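Local coordinates for protein dipeptidase AC. Metallo peptidase. MEROPS family M19 (Rhodobacter sphaeroides, PDB 3LY0) that probably hydrolyses dipeptides as a two-zinc metallodipeptidase and here holds a phosphinate mimic of L-Ala-D-Ala at its metal centre, at residues L213-F218 with T247-A252; H174-R179 with P184-G189. All blocks are in the same frame, centred on the assembly; numbering follows the deposited sequence.

Interaction 1. Residues L213-F218 with T247-A252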
loop_
_atom_site.group_PDB
_atom_site.type_symbol
_atom_site.label_atom_id
_atom_site.label_comp_id
_atom_site.label_asym_id
_atom_site.label_seq_id
_atom_site.Cartn_x
_atom_site.Cartn_y
_atom_site.Cartn_z
ATOM N N LEU A 213 -5.157 1.749 9.541
ATOM C CA LEU A 213 -5.772 2.581 10.570
ATOM C C LEU A 213 -7.089 1.939 10.991
ATOM O O LEU A 213 -7.825 1.431 10.156
ATOM C CB LEU A 213 -5.998 3.989 10.030
ATOM C CG LEU A 213 -6.373 5.076 11.042
ATOM C CD1 LEU A 213 -5.354 5.201 12.177
ATOM C CD2 LEU A 213 -6.532 6.394 10.320
ATOM N N ASN A 214 -7.363 1.935 12.292
ATOM C CA ASN A 214 -8.624 1.385 12.766
ATOM C C ASN A 214 -9.795 2.318 12.448
ATOM O O ASN A 214 -9.618 3.409 11.900
ATOM C CB ASN A 214 -8.544 0.995 14.249
ATOM C CG ASN A 214 -8.435 2.195 15.190
ATOM O OD1 ASN A 214 -8.743 3.338 14.831
ATOM N ND2 ASN A 214 -8.006 1.916 16.428
ATOM N N GLU A 215 -11.003 1.871 12.763
ATOM C CA GLU A 215 -12.184 2.585 12.299
ATOM C C GLU A 215 -12.337 3.958 12.962
ATOM O O GLU A 215 -12.733 4.939 12.320
ATOM C CB GLU A 215 -13.444 1.740 12.507
ATOM C CG GLU A 215 -14.665 2.315 11.800
ATOM C CD GLU A 215 -15.833 1.352 11.712
ATOM O OE1 GLU A 215 -15.671 0.168 12.048
ATOM O OE2 GLU A 215 -16.915 1.796 11.283
ATOM N N LYS A 216 -12.013 4.039 14.246
ATOM C CA LYS A 216 -12.112 5.328 14.925
ATOM C C LYS A 216 -11.094 6.309 14.359
ATOM O O LYS A 216 -11.409 7.480 14.160
ATOM C CB LYS A 216 -11.961 5.190 16.441
ATOM C CG LYS A 216 -13.155 4.509 17.100
ATOM C CD LYS A 216 -13.051 4.542 18.623
ATOM C CE LYS A 216 -14.160 3.721 19.286
ATOM N NZ LYS A 216 -13.843 2.262 19.341
ATOM N N GLY A 217 -9.887 5.826 14.076
ATOM C CA GLY A 217 -8.871 6.686 13.486
ATOM C C GLY A 217 -9.299 7.121 12.094
ATOM O O GLY A 217 -9.116 8.279 11.700
ATOM N N PHE A 218 -9.883 6.180 11.348
ATOM C CA PHE A 218 -10.416 6.465 10.025
ATOM C C PHE A 218 -11.459 7.582 10.103
ATOM O O PHE A 218 -11.436 8.529 9.320
ATOM C CB PHE A 218 -11.026 5.179 9.449
ATOM C CG PHE A 218 -11.724 5.358 8.126
ATOM C CD1 PHE A 218 -11.113 4.968 6.945
ATOM C CD2 PHE A 218 -13.004 5.900 8.070
ATOM C CE1 PHE A 218 -11.769 5.119 5.719
ATOM C CE2 PHE A 218 -13.663 6.058 6.852
ATOM C CZ PHE A 218 -13.046 5.675 5.682
ATOM N N THR A 247 -15.416 -1.275 5.440
ATOM C CA THR A 247 -16.866 -1.494 5.440
ATOM C C THR A 247 -17.533 -0.608 4.395
ATOM O O THR A 247 -16.929 0.346 3.885
ATOM C CB THR A 247 -17.489 -1.162 6.799
ATOM O OG1 THR A 247 -17.436 0.257 7.012
ATOM C CG2 THR A 247 -16.742 -1.867 7.925
ATOM N N ASP A 248 -18.781 -0.922 4.069
ATOM C CA ASP A 248 -19.505 -0.117 3.093
ATOM C C ASP A 248 -19.648 1.327 3.557
ATOM O O ASP A 248 -19.626 2.252 2.740
ATOM C CB ASP A 248 -20.877 -0.731 2.783
ATOM C CG ASP A 248 -20.781 -1.960 1.892
ATOM O OD1 ASP A 248 -19.674 -2.295 1.421
ATOM O OD2 ASP A 248 -21.831 -2.595 1.665
ATOM N N ARG A 249 -19.778 1.519 4.868
ATOM C CA ARG A 249 -19.857 2.858 5.430
ATOM C C ARG A 249 -18.560 3.612 5.163
ATOM O O ARG A 249 -18.573 4.775 4.769
ATOM C CB ARG A 249 -20.138 2.811 6.929
ATOM C CG ARG A 249 -20.437 4.190 7.518
ATOM C CD ARG A 249 -20.471 4.172 9.031
ATOM N NE ARG A 249 -19.166 3.821 9.584
ATOM C CZ ARG A 249 -18.204 4.705 9.844
ATOM N NH1 ARG A 249 -18.408 5.996 9.619
ATOM N NH2 ARG A 249 -17.045 4.297 10.331
ATOM N N GLN A 250 -17.440 2.933 5.379
ATOM C CA GLN A 250 -16.144 3.539 5.090
ATOM C C GLN A 250 -15.982 3.837 3.593
ATOM O O GLN A 250 -15.492 4.899 3.196
ATOM C CB GLN A 250 -15.020 2.631 5.579
ATOM C CG GLN A 250 -14.889 2.564 7.089
ATOM C CD GLN A 250 -13.816 1.592 7.512
ATOM O OE1 GLN A 250 -13.889 0.410 7.203
ATOM N NE2 GLN A 250 -12.794 2.089 8.206
ATOM N N LEU A 251 -16.394 2.894 2.754
ATOM C CA LEU A 251 -16.336 3.110 1.316
ATOM C C LEU A 251 -17.151 4.342 0.904
ATOM O O LEU A 251 -16.733 5.110 0.034
ATOM C CB LEU A 251 -16.814 1.866 0.554
ATOM C CG LEU A 251 -15.956 0.607 0.688
ATOM C CD1 LEU A 251 -16.630 -0.549 -0.038
ATOM C CD2 LEU A 251 -14.551 0.817 0.144
ATOM N N ALA A 252 -18.322 4.521 1.512
ATOM C CA ALA A 252 -19.174 5.653 1.159
ATOM C C ALA A 252 -18.492 6.974 1.504
ATOM O O ALA A 252 -18.598 7.944 0.766
ATOM C CB ALA A 252 -20.525 5.545 1.858
HETATM O O HOH W 1 -10.265 0.822 9.007
HETATM O O HOH W 2 -18.555 0.935 9.381
#
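The carboxylate oxygen OE2 of E215 is gripped twice from the 247-252 side. R249 NH2 donates to E215 OE2 over 2.7 Å in a salt bridge, with an N-H...O angle of 160°, and a water donates a second bond. The carboxylate and guanidinium planes lie nearly coplanar, 9° apart, and OE2 offers the lone pair that points away from OE1. The R249 chain bends at chi3 (64°), which turns its guanidinium to E215, and the same water links R249 NE, from which it accepts, to T247 OG1 at the helix start. NH2 also pairs with D219, so two carboxylates share the guanidinium. Deeper in, Q250 lies over one face of the F218 ring: CG makes a CH-pi contact 3.9 Å from the centroid, and NE2 sits 3.4 Å from F218 CG, toward the rim. The amide is held at both ends. Q250 OE1 accepts from T247 N on an in-plane lone pair (2.9 Å), while NE2 donates to a water that donates to L213 O. Q250 N returns a bond to T247 OG1 (3.1 Å). This reciprocal pair is a capping box opening helix 248-256, packed against helix 215-224 within the TIM-barrel-type fold of the M19 dipeptidases.

Interaction 2. Residues H174-R179 with P184-G189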
loop_
_atom_site.group_PDB
_atom_site.type_symbol
_atom_site.label_atom_id
_atom_site.label_comp_id
_atom_site.label_asym_id
_atom_site.label_seq_id
_atom_site.Cartn_x
_atom_site.Cartn_y
_atom_site.Cartn_z
ATOM N N HIS A 174 -3.817 4.451 16.356
ATOM C CA HIS A 174 -3.853 3.007 16.502
ATOM C C HIS A 174 -4.248 2.277 15.237
ATOM O O HIS A 174 -5.195 2.663 14.554
ATOM C CB HIS A 174 -4.799 2.640 17.645
ATOM C CG HIS A 174 -4.421 3.283 18.938
ATOM N ND1 HIS A 174 -3.500 2.727 19.795
ATOM C CD2 HIS A 174 -4.787 4.465 19.487
ATOM C CE1 HIS A 174 -3.334 3.527 20.836
ATOM N NE2 HIS A 174 -4.104 4.588 20.673
ATOM N N GLY A 175 -3.491 1.228 14.935
ATOM C CA GLY A 175 -3.768 0.364 13.799
ATOM C C GLY A 175 -4.532 -0.883 14.206
ATOM O O GLY A 175 -4.564 -1.273 15.383
ATOM N N VAL A 176 -5.143 -1.539 13.230
ATOM C CA VAL A 176 -5.903 -2.741 13.530
ATOM C C VAL A 176 -4.961 -3.902 13.766
ATOM O O VAL A 176 -3.942 -4.029 13.100
ATOM C CB VAL A 176 -6.890 -3.130 12.389
ATOM C CG1 VAL A 176 -7.937 -2.055 12.184
ATOM C CG2 VAL A 176 -6.149 -3.470 11.080
ATOM N N PRO A 177 -5.297 -4.773 14.720
ATOM C CA PRO A 177 -4.599 -6.054 14.753
ATOM C C PRO A 177 -5.067 -6.895 13.578
ATOM O O PRO A 177 -6.165 -6.649 13.058
ATOM C CB PRO A 177 -5.099 -6.680 16.058
ATOM C CG PRO A 177 -6.475 -6.093 16.226
ATOM C CD PRO A 177 -6.348 -4.677 15.750
ATOM N N PHE A 178 -4.263 -7.859 13.153
ATOM C CA PHE A 178 -4.693 -8.791 12.116
ATOM C C PHE A 178 -5.628 -9.819 12.723
ATOM O O PHE A 178 -5.222 -10.598 13.587
ATOM C CB PHE A 178 -3.492 -9.490 11.493
ATOM C CG PHE A 178 -2.559 -8.557 10.802
ATOM C CD1 PHE A 178 -2.867 -8.063 9.541
ATOM C CD2 PHE A 178 -1.385 -8.148 11.414
ATOM C CE1 PHE A 178 -2.015 -7.189 8.900
ATOM C CE2 PHE A 178 -0.526 -7.278 10.777
ATOM C CZ PHE A 178 -0.841 -6.794 9.517
ATOM N N ARG A 179 -6.880 -9.817 12.276
ATOM C CA ARG A 179 -7.878 -10.722 12.828
ATOM C C ARG A 179 -8.883 -11.106 11.754
ATOM O O ARG A 179 -9.185 -10.320 10.862
ATOM C CB ARG A 179 -8.585 -10.033 13.995
ATOM C CG ARG A 179 -9.828 -10.706 14.518
ATOM C CD ARG A 179 -10.446 -9.834 15.603
ATOM N NE ARG A 179 -9.500 -9.612 16.692
ATOM C CZ ARG A 179 -9.308 -8.456 17.324
ATOM N NH1 ARG A 179 -10.006 -7.374 17.004
ATOM N NH2 ARG A 179 -8.420 -8.386 18.302
ATOM N N PRO A 184 -13.297 -3.558 11.773
ATOM C CA PRO A 184 -12.128 -2.673 11.850
ATOM C C PRO A 184 -12.163 -1.759 13.079
ATOM O O PRO A 184 -11.207 -1.031 13.322
ATOM C CB PRO A 184 -12.234 -1.817 10.583
ATOM C CG PRO A 184 -13.319 -2.382 9.775
ATOM C CD PRO A 184 -14.201 -3.203 10.670
ATOM N N ASP A 185 -13.246 -1.788 13.850
ATOM C CA ASP A 185 -13.346 -0.939 15.040
ATOM C C ASP A 185 -12.684 -1.629 16.222
ATOM O O ASP A 185 -13.351 -2.169 17.107
ATOM C CB ASP A 185 -14.815 -0.616 15.334
ATOM C CG ASP A 185 -14.983 0.433 16.413
ATOM O OD1 ASP A 185 -13.974 1.020 16.856
ATOM O OD2 ASP A 185 -16.141 0.673 16.821
ATOM N N THR A 186 -11.356 -1.590 16.237
ATOM C CA THR A 186 -10.566 -2.396 17.157
ATOM C C THR A 186 -9.932 -1.619 18.305
ATOM O O THR A 186 -9.335 -2.216 19.207
ATOM C CB THR A 186 -9.458 -3.136 16.401
ATOM O OG1 THR A 186 -8.646 -2.176 15.703
ATOM C CG2 THR A 186 -10.053 -4.095 15.396
ATOM N N GLY A 187 -10.049 -0.295 18.271
ATOM C CA GLY A 187 -9.444 0.522 19.313
ATOM C C GLY A 187 -9.681 2.018 19.221
ATOM O O GLY A 187 -10.602 2.488 18.545
ATOM N N GLU A 188 -8.827 2.774 19.907
ATOM C CA GLU A 188 -8.997 4.214 20.021
ATOM C C GLU A 188 -8.625 4.960 18.747
ATOM O O GLU A 188 -7.888 4.447 17.901
ATOM C CB GLU A 188 -8.156 4.756 21.179
ATOM C CG GLU A 188 -8.529 4.193 22.538
ATOM C CD GLU A 188 -7.624 4.700 23.649
ATOM O OE1 GLU A 188 -7.855 4.322 24.817
ATOM O OE2 GLU A 188 -6.683 5.475 23.358
ATOM N N GLY A 189 -9.138 6.177 18.616
ATOM C CA GLY A 189 -8.844 7.006 17.466
ATOM C C GLY A 189 -7.509 7.722 17.546
ATOM O O GLY A 189 -6.620 7.326 18.305
HETATM O O HOH W 3 -6.448 5.283 15.615
HETATM O O HOH W 4 -6.714 -0.749 17.078
#
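H174 leans against the backbone of the returning segment along the length of its side chain. H174 CB lies 3.6 Å from E188 O, and beyond it CG stays close to the same carbonyl. H174 CD2 is 3.6 Å from G189 O, which lies at the edge of the imidazole and in its plane; the E188 carbonyl approaches CD2 obliquely. At the tip, H174 NE2 lies 3.8 Å from E188 OE2, the two side chains running side by side with ring and carboxylate planes 81° apart. A water accepts from H174 N and lies 2.8 Å from E188 O. With alanine in place of H174, the E188 and G189 carbonyls would probably lose the imidazole packed against them, and the E188 side chain would be likely to turn more freely.

Farther along, T186 and P177 reach toward each other, T186 OG1 lying 3.4 Å from P177 CD. Set between the backbone N and carbonyl carbon (chi1 57°), this hydroxyl also reaches a water that donates to G175 O, while T186 CG2 extends to R179 NH1 at 3.7 Å. The guanidinium has its salt bridge with E80. V176 CG1 packs 3.6 Å from P184 O. Segment 174-179 runs into strand 179-180, which pairs antiparallel with strand 79-80; 184-189 follows it and leads toward helix 192-204, and P184 and D185 rest on E215 of helix 215-224.

How the interactions relate
Along the chain, both segments of interaction 2 come ahead of those of interaction 1; the contact centres lie 11 Å apart. The N-cap and first turn of helix 215-224 join them: K216 NZ forms a salt bridge with D185 OD1 at 2.8 Å, and N214 ND2 probably donates to E188 O at 2.9 Å. E215 and F218 of this helix face 247-252, while N214 and K216 bind the 184-189 loop. H212, a ligand of one zinc, immediately precedes 213-218 and pairs through its backbone with V176. Interaction 2 is nearer the inhibitor: F178 touches it and the V176 side chain lies about 7 Å away, against about 14 Å for Q250 of interaction 1.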